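Local coordinates for protein S-adenosyl-L-methionine methyl transferase (Ruegeria pomeroyi DSS-3, PDB 3IHT) that binds S-adenosyl-L-methionine in a Rossmann-like domain and probably transfers its methyl group to an acceptor, at residues V24-C29 with H111-G116; L16-D21 with V165-I170. All blocks are in the same frame, centred on the assembly; numbering follows the deposited sequence.

Overall arrangement
Helix 15-36 serves both contacts: interaction 2 takes residues of its first turns (16-21) and interaction 1 the turns that follow (24-29), so their centres lie 8 Å apart. The two also meet directly, where S25 OG packs on R167 CB at 3.5 Å and Q26 CG on C168 SG at 3.6 Å. Interaction 1 is buried and reaches S-adenosylmethionine through D113, which belongs to the ligand pocket. Interaction 2 lies near the surface, the R167 side chain about 13 Å from the bound ligand. Along the chain interaction 1 is nested within the loop that interaction 2 closes, and the second subunit touches residues of both.

Interaction 1 of 2, residues V24-C29 with H111-G116; sequences VSQRAC and HADLGG. With SAM (S-adenosylmethionine), chain C.
Q26, on a helical turn, faces the end of a strand and the loop after it: residues 111-112 are still strand, D113 begins the loop, and the CA atoms of Q26 and D113 come nearest at 9.0 Å. At that spacing only side chains bridge the gap. The Q26 chain runs extended beyond CG (chi2 170°) and carries its amide to the D113 carboxylate, placing NE2 3.0 Å from D113 OD2. The amide and carboxylate planes stand almost perpendicular, 89° apart. NE2 also lies at the edge of the H111 ring, near its plane, 4.0 Å from H111 NE2. A water joins this group, accepting from Q26 NE2 and donating to A112 O. The same water is hydrogen-bonded to H111 NE2 at 2.7 Å.

D113 binds the amino end of the ligand. With CG anti to the backbone N (chi1 -176°), its carboxylate accepts a hydrogen bond at OD2 from the amino N of S-adenosylmethionine, 2.8 Å long, while OD1 is bonded to S146. Q26 is thus a second-shell residue beside the carboxylate that grips the amino group. Farther along, L114 CD2 lies 3.7 Å from N9 of the adenine.

Strand 107-112 lies in the middle of the sheet, between strands 44-47 and 141-145, and its C-terminal end opens into the cofactor pocket, as in Rossmann-like methyltransferases. H111 ND1 is bonded to E46 on the first of these strands; helix 15-36 packs over this end, with T54 of helix 53-61 touching both Q26 and H111.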
loop_
_atom_site.group_PDB
_atom_site.type_symbol
_atom_site.label_atom_id
_atom_site.label_comp_id
_atom_site.label_asym_id
_atom_site.label_seq_id
_atom_site.Cartn_x
_atom_site.Cartn_y
_atom_site.Cartn_z
ATOM N N VAL A 24 4.673 -6.578 3.120
ATOM C CA VAL A 24 5.851 -7.192 3.678
ATOM C C VAL A 24 5.717 -8.724 3.567
ATOM O O VAL A 24 6.664 -9.418 3.214
ATOM C CB VAL A 24 6.054 -6.711 5.140
ATOM C CG1 VAL A 24 7.055 -7.533 5.865
ATOM C CG2 VAL A 24 6.508 -5.223 5.135
ATOM N N SER A 25 4.519 -9.229 3.823
ATOM C CA SER A 25 4.283 -10.670 3.734
ATOM C C SER A 25 4.358 -11.175 2.289
ATOM O O SER A 25 4.921 -12.237 2.027
ATOM C CB SER A 25 2.956 -11.046 4.389
ATOM O OG SER A 25 2.925 -10.653 5.748
ATOM N N GLN A 26 3.830 -10.399 1.333
ATOM C CA GLN A 26 3.941 -10.778 -0.086
ATOM C C GLN A 26 5.330 -10.873 -0.555
ATOM O O GLN A 26 5.703 -11.823 -1.264
ATOM C CB GLN A 26 3.236 -9.752 -0.994
ATOM C CG GLN A 26 1.781 -9.801 -0.913
ATOM C CD GLN A 26 1.104 -8.623 -1.630
ATOM O OE1 GLN A 26 1.647 -7.510 -1.697
ATOM N NE2 GLN A 26 -0.063 -8.877 -2.183
ATOM N N ARG A 27 6.140 -9.879 -0.182
ATOM C CA ARG A 27 7.503 -9.897 -0.580
ATOM C C ARG A 27 8.169 -11.154 0.003
ATOM O O ARG A 27 8.848 -11.890 -0.719
ATOM C CB ARG A 27 8.217 -8.636 -0.161
ATOM C CG ARG A 27 9.699 -8.683 -0.379
ATOM C CD ARG A 27 10.335 -7.318 -0.131
ATOM N NE ARG A 27 10.294 -6.974 1.284
ATOM C CZ ARG A 27 10.701 -5.817 1.788
ATOM N NH1 ARG A 27 11.169 -4.876 0.997
ATOM N NH2 ARG A 27 10.623 -5.600 3.086
ATOM N N ALA A 28 7.994 -11.385 1.310
ATOM C CA ALA A 28 8.675 -12.526 1.988
ATOM C C ALA A 28 8.203 -13.865 1.393
ATOM O O ALA A 28 9.021 -14.719 1.041
ATOM C CB ALA A 28 8.415 -12.466 3.541
ATOM N N CYS A 29 6.894 -14.005 1.238
ATOM C CA CYS A 29 6.291 -15.248 0.726
ATOM C C CYS A 29 6.645 -15.495 -0.728
ATOM O O CYS A 29 6.978 -16.614 -1.112
ATOM C CB CYS A 29 4.785 -15.251 0.943
ATOM S SG CYS A 29 4.351 -15.462 2.683
ATOM N N HIS A 111 0.231 -16.833 -7.792
ATOM C CA HIS A 111 0.111 -15.776 -6.794
ATOM C C HIS A 111 -1.207 -15.048 -6.970
ATOM O O HIS A 111 -1.512 -14.604 -8.091
ATOM C CB HIS A 111 1.247 -14.746 -6.906
ATOM C CG HIS A 111 1.063 -13.585 -5.979
ATOM N ND1 HIS A 111 1.043 -12.269 -6.404
ATOM C CD2 HIS A 111 0.865 -13.550 -4.636
ATOM C CE1 HIS A 111 0.806 -11.484 -5.362
ATOM N NE2 HIS A 111 0.671 -12.239 -4.281
ATOM N N ALA A 112 -1.993 -14.939 -5.897
ATOM C CA ALA A 112 -3.245 -14.205 -5.928
ATOM C C ALA A 112 -3.269 -13.096 -4.893
ATOM O O ALA A 112 -3.016 -13.325 -3.705
ATOM C CB ALA A 112 -4.457 -15.167 -5.743
ATOM N N ASP A 113 -3.603 -11.892 -5.356
ATOM C CA ASP A 113 -3.873 -10.748 -4.498
ATOM C C ASP A 113 -5.108 -10.050 -5.116
ATOM O O ASP A 113 -5.008 -9.005 -5.743
ATOM C CB ASP A 113 -2.640 -9.816 -4.468
ATOM C CG ASP A 113 -2.794 -8.633 -3.526
ATOM O OD1 ASP A 113 -3.498 -8.753 -2.479
ATOM O OD2 ASP A 113 -2.201 -7.534 -3.850
ATOM N N LEU A 114 -6.241 -10.735 -5.031
ATOM C CA LEU A 114 -7.463 -10.370 -5.733
ATOM C C LEU A 114 -8.438 -9.566 -4.866
ATOM O O LEU A 114 -9.479 -9.092 -5.372
ATOM C CB LEU A 114 -8.150 -11.643 -6.249
ATOM C CG LEU A 114 -7.372 -12.380 -7.355
ATOM C CD1 LEU A 114 -7.647 -13.935 -7.311
ATOM C CD2 LEU A 114 -7.718 -11.768 -8.709
ATOM N N GLY A 115 -8.111 -9.395 -3.584
ATOM C CA GLY A 115 -9.019 -8.761 -2.649
ATOM C C GLY A 115 -9.246 -7.286 -2.880
ATOM O O GLY A 115 -8.344 -6.568 -3.345
ATOM N N GLY A 116 -10.458 -6.836 -2.564
ATOM C CA GLY A 116 -10.796 -5.425 -2.538
ATOM C C GLY A 116 -10.940 -4.990 -1.089
ATOM O O GLY A 116 -10.354 -5.587 -0.187
HETATM N N SAM C . -0.972 -7.369 -6.328
HETATM C CA SAM C . -1.212 -6.042 -6.990
HETATM C C SAM C . -0.034 -5.070 -6.747
HETATM O O SAM C . -0.053 -3.886 -7.166
HETATM O OXT SAM C . 0.919 -5.443 -6.021
HETATM C CB SAM C . -2.568 -5.424 -6.589
HETATM C CG SAM C . -3.810 -6.156 -7.144
HETATM S SD SAM C . -5.407 -5.315 -6.742
HETATM C CE SAM C . -5.371 -5.537 -4.935
HETATM C "C5'" SAM C . -6.578 -6.629 -7.296
HETATM C "C4'" SAM C . -6.682 -6.830 -8.801
HETATM O "O4'" SAM C . -7.409 -8.053 -9.045
HETATM C "C3'" SAM C . -7.431 -5.716 -9.541
HETATM O "O3'" SAM C . -6.668 -5.178 -10.621
HETATM C "C2'" SAM C . -8.730 -6.367 -10.008
HETATM O "O2'" SAM C . -9.331 -5.862 -11.216
HETATM C "C1'" SAM C . -8.296 -7.818 -10.137
HETATM N N9 SAM C . -9.445 -8.761 -10.092
HETATM C C8 SAM C . -10.325 -8.942 -9.041
HETATM N N7 SAM C . -11.221 -9.903 -9.381
HETATM C C5 SAM C . -10.938 -10.333 -10.635
HETATM C C6 SAM C . -11.530 -11.302 -11.447
HETATM N N6 SAM C . -12.628 -11.987 -11.050
HETATM N N1 SAM C . -10.954 -11.531 -12.684
HETATM C C2 SAM C . -9.858 -10.835 -13.146
HETATM N N3 SAM C . -9.282 -9.857 -12.333
HETATM C C4 SAM C . -9.812 -9.631 -11.098
HETATM O O HOH W 1 -0.747 -11.759 -2.082
#

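Interaction 2 of 2, residues L16-D21 with V165-I170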
loop_
_atom_site.group_PDB
_atom_site.type_symbol
_atom_site.label_atom_id
_atom_site.label_comp_id
_atom_site.label_asym_id
_atom_site.label_seq_id
_atom_site.Cartn_x
_atom_site.Cartn_y
_atom_site.Cartn_z
ATOM N N LEU A 16 -3.680 0.970 7.696
ATOM C CA LEU A 16 -2.289 1.213 7.339
ATOM C C LEU A 16 -1.411 0.036 7.843
ATOM O O LEU A 16 -0.571 -0.480 7.107
ATOM C CB LEU A 16 -1.795 2.521 7.936
ATOM C CG LEU A 16 -0.353 2.916 7.596
ATOM C CD1 LEU A 16 -0.106 2.952 6.108
ATOM C CD2 LEU A 16 0.005 4.261 8.264
ATOM N N ASP A 17 -1.615 -0.361 9.089
ATOM C CA ASP A 17 -0.839 -1.496 9.645
ATOM C C ASP A 17 -1.073 -2.756 8.790
ATOM O O ASP A 17 -0.135 -3.443 8.419
ATOM C CB ASP A 17 -1.231 -1.813 11.093
ATOM C CG ASP A 17 -0.898 -0.724 12.084
ATOM O OD1 ASP A 17 0.212 -0.139 12.092
ATOM O OD2 ASP A 17 -1.759 -0.480 12.962
ATOM N N LEU A 18 -2.323 -3.037 8.440
ATOM C CA LEU A 18 -2.676 -4.211 7.612
ATOM C C LEU A 18 -2.081 -4.186 6.230
ATOM O O LEU A 18 -1.647 -5.217 5.706
ATOM C CB LEU A 18 -4.210 -4.346 7.505
ATOM C CG LEU A 18 -4.884 -4.733 8.812
ATOM C CD1 LEU A 18 -6.434 -4.534 8.761
ATOM C CD2 LEU A 18 -4.522 -6.186 9.163
ATOM N N PHE A 19 -2.058 -3.005 5.613
ATOM C CA PHE A 19 -1.523 -2.876 4.260
ATOM C C PHE A 19 -0.013 -3.082 4.259
ATOM O O PHE A 19 0.517 -3.752 3.391
ATOM C CB PHE A 19 -1.936 -1.491 3.695
ATOM C CG PHE A 19 -1.457 -1.212 2.328
ATOM C CD1 PHE A 19 -1.821 -2.026 1.255
ATOM C CD2 PHE A 19 -0.664 -0.096 2.087
ATOM C CE1 PHE A 19 -1.365 -1.734 -0.027
ATOM C CE2 PHE A 19 -0.211 0.207 0.812
ATOM C CZ PHE A 19 -0.555 -0.605 -0.249
ATOM N N ILE A 20 0.672 -2.505 5.242
ATOM C CA ILE A 20 2.113 -2.707 5.398
ATOM C C ILE A 20 2.401 -4.212 5.602
ATOM O O ILE A 20 3.267 -4.776 4.926
ATOM C CB ILE A 20 2.691 -1.908 6.578
ATOM C CG1 ILE A 20 2.737 -0.404 6.230
ATOM C CG2 ILE A 20 4.072 -2.421 6.981
ATOM C CD1 ILE A 20 3.049 0.527 7.420
ATOM N N ASP A 21 1.675 -4.816 6.521
ATOM C CA ASP A 21 1.851 -6.236 6.830
ATOM C C ASP A 21 1.548 -7.106 5.609
ATOM O O ASP A 21 2.245 -8.093 5.372
ATOM C CB ASP A 21 1.024 -6.655 8.034
ATOM C CG ASP A 21 1.625 -6.198 9.373
ATOM O OD1 ASP A 21 2.744 -5.638 9.412
ATOM O OD2 ASP A 21 0.940 -6.415 10.370
ATOM N N VAL A 165 1.590 -13.682 10.187
ATOM C CA VAL A 165 0.572 -14.723 10.187
ATOM C C VAL A 165 -0.782 -14.060 9.869
ATOM O O VAL A 165 -1.125 -13.009 10.437
ATOM C CB VAL A 165 0.476 -15.445 11.552
ATOM C CG1 VAL A 165 -0.716 -16.432 11.557
ATOM C CG2 VAL A 165 1.815 -16.168 11.860
ATOM N N GLY A 166 -1.527 -14.663 8.964
ATOM C CA GLY A 166 -2.857 -14.175 8.589
ATOM C C GLY A 166 -2.887 -13.239 7.388
ATOM O O GLY A 166 -3.981 -12.941 6.880
ATOM N N ARG A 167 -1.730 -12.763 6.921
ATOM C CA ARG A 167 -1.673 -11.828 5.780
ATOM C C ARG A 167 -1.537 -12.510 4.432
ATOM O O ARG A 167 -2.341 -12.250 3.537
ATOM C CB ARG A 167 -0.532 -10.812 5.925
ATOM C CG ARG A 167 -0.705 -9.916 7.115
ATOM C CD ARG A 167 -1.728 -8.798 6.892
ATOM N NE ARG A 167 -3.122 -9.231 6.812
ATOM C CZ ARG A 167 -3.868 -9.643 7.823
ATOM N NH1 ARG A 167 -3.380 -9.714 9.053
ATOM N NH2 ARG A 167 -5.127 -9.998 7.587
ATOM N N CYS A 168 -0.533 -13.353 4.290
ATOM C CA CYS A 168 -0.385 -14.279 3.140
ATOM C C CYS A 168 -0.367 -15.742 3.629
ATOM O O CYS A 168 -0.050 -16.050 4.767
ATOM C CB CYS A 168 0.864 -13.968 2.232
ATOM S SG CYS A 168 0.770 -12.404 1.304
ATOM N N PHE A 169 -0.732 -16.643 2.727
ATOM C CA PHE A 169 -0.834 -18.070 2.972
ATOM C C PHE A 169 -0.116 -18.787 1.822
ATOM O O PHE A 169 -0.191 -18.341 0.660
ATOM C CB PHE A 169 -2.304 -18.506 2.990
ATOM C CG PHE A 169 -3.092 -17.848 4.069
ATOM C CD1 PHE A 169 -3.618 -16.581 3.881
ATOM C CD2 PHE A 169 -3.299 -18.505 5.274
ATOM C CE1 PHE A 169 -4.341 -15.954 4.901
ATOM C CE2 PHE A 169 -4.025 -17.899 6.294
ATOM C CZ PHE A 169 -4.521 -16.609 6.112
ATOM N N ILE A 170 0.577 -19.872 2.153
ATOM C CA ILE A 170 1.340 -20.622 1.148
ATOM C C ILE A 170 0.884 -22.075 1.118
ATOM O O ILE A 170 0.774 -22.711 2.157
ATOM C CB ILE A 170 2.850 -20.593 1.408
ATOM C CG1 ILE A 170 3.356 -19.159 1.566
ATOM C CG2 ILE A 170 3.602 -21.377 0.258
ATOM C CD1 ILE A 170 4.865 -19.065 2.024
HETATM O O HOH W 2 -1.433 -7.742 10.360
#
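R167 folds against one side of helix 15-36, meeting L18 and D21, residues one helical turn apart. The side chain is bent twice, at chi2 (-78°) and chi3 (70°), which brings its aliphatic part alongside the helix and turns the guanidinium over toward L18. CG and CD lie against D21 CB, the closer approach being 3.7 Å from R167 CD to D21 CB, and CD also passes 3.8 Å from the carbonyl O of L18.

L18 meets the charged end differently. The L18 CD2 methyl sits over the centre of one guanidinium face, 3.7 Å from R167 NH1, so the methyl lies over the flat group and the two chains cross obliquely. This is apolar contact with the face of the cation, and a methyl placed there does not compete with bonds made in the plane.

The D21 carboxylate does not pair directly with this arginine: D21 OD2 and R167 NH1 are 5.6 Å apart. Water fills the interval, donating to D21 OD2 at 2.7 Å and accepting a weak bond from R167 NH1. Opposite charges at this separation probably still attract. With an alanine in place of R167, the packing on L18 CD2 and D21 CB would probably be lost, along with the water-bridged positive charge beside the D21 carboxylate.

The contact is peripheral packing in a Rossmann-like methyltransferase fold. It lays the residues leading into strand 169-172, the one antiparallel strand of an otherwise parallel sheet, against the N-terminal part of helix 15-36. The strand order 3-2-1-4-5-7-6, with strand 169-172 inserted between 141-145 and 155-157, is characteristic of class I S-adenosylmethionine-dependent methyltransferases.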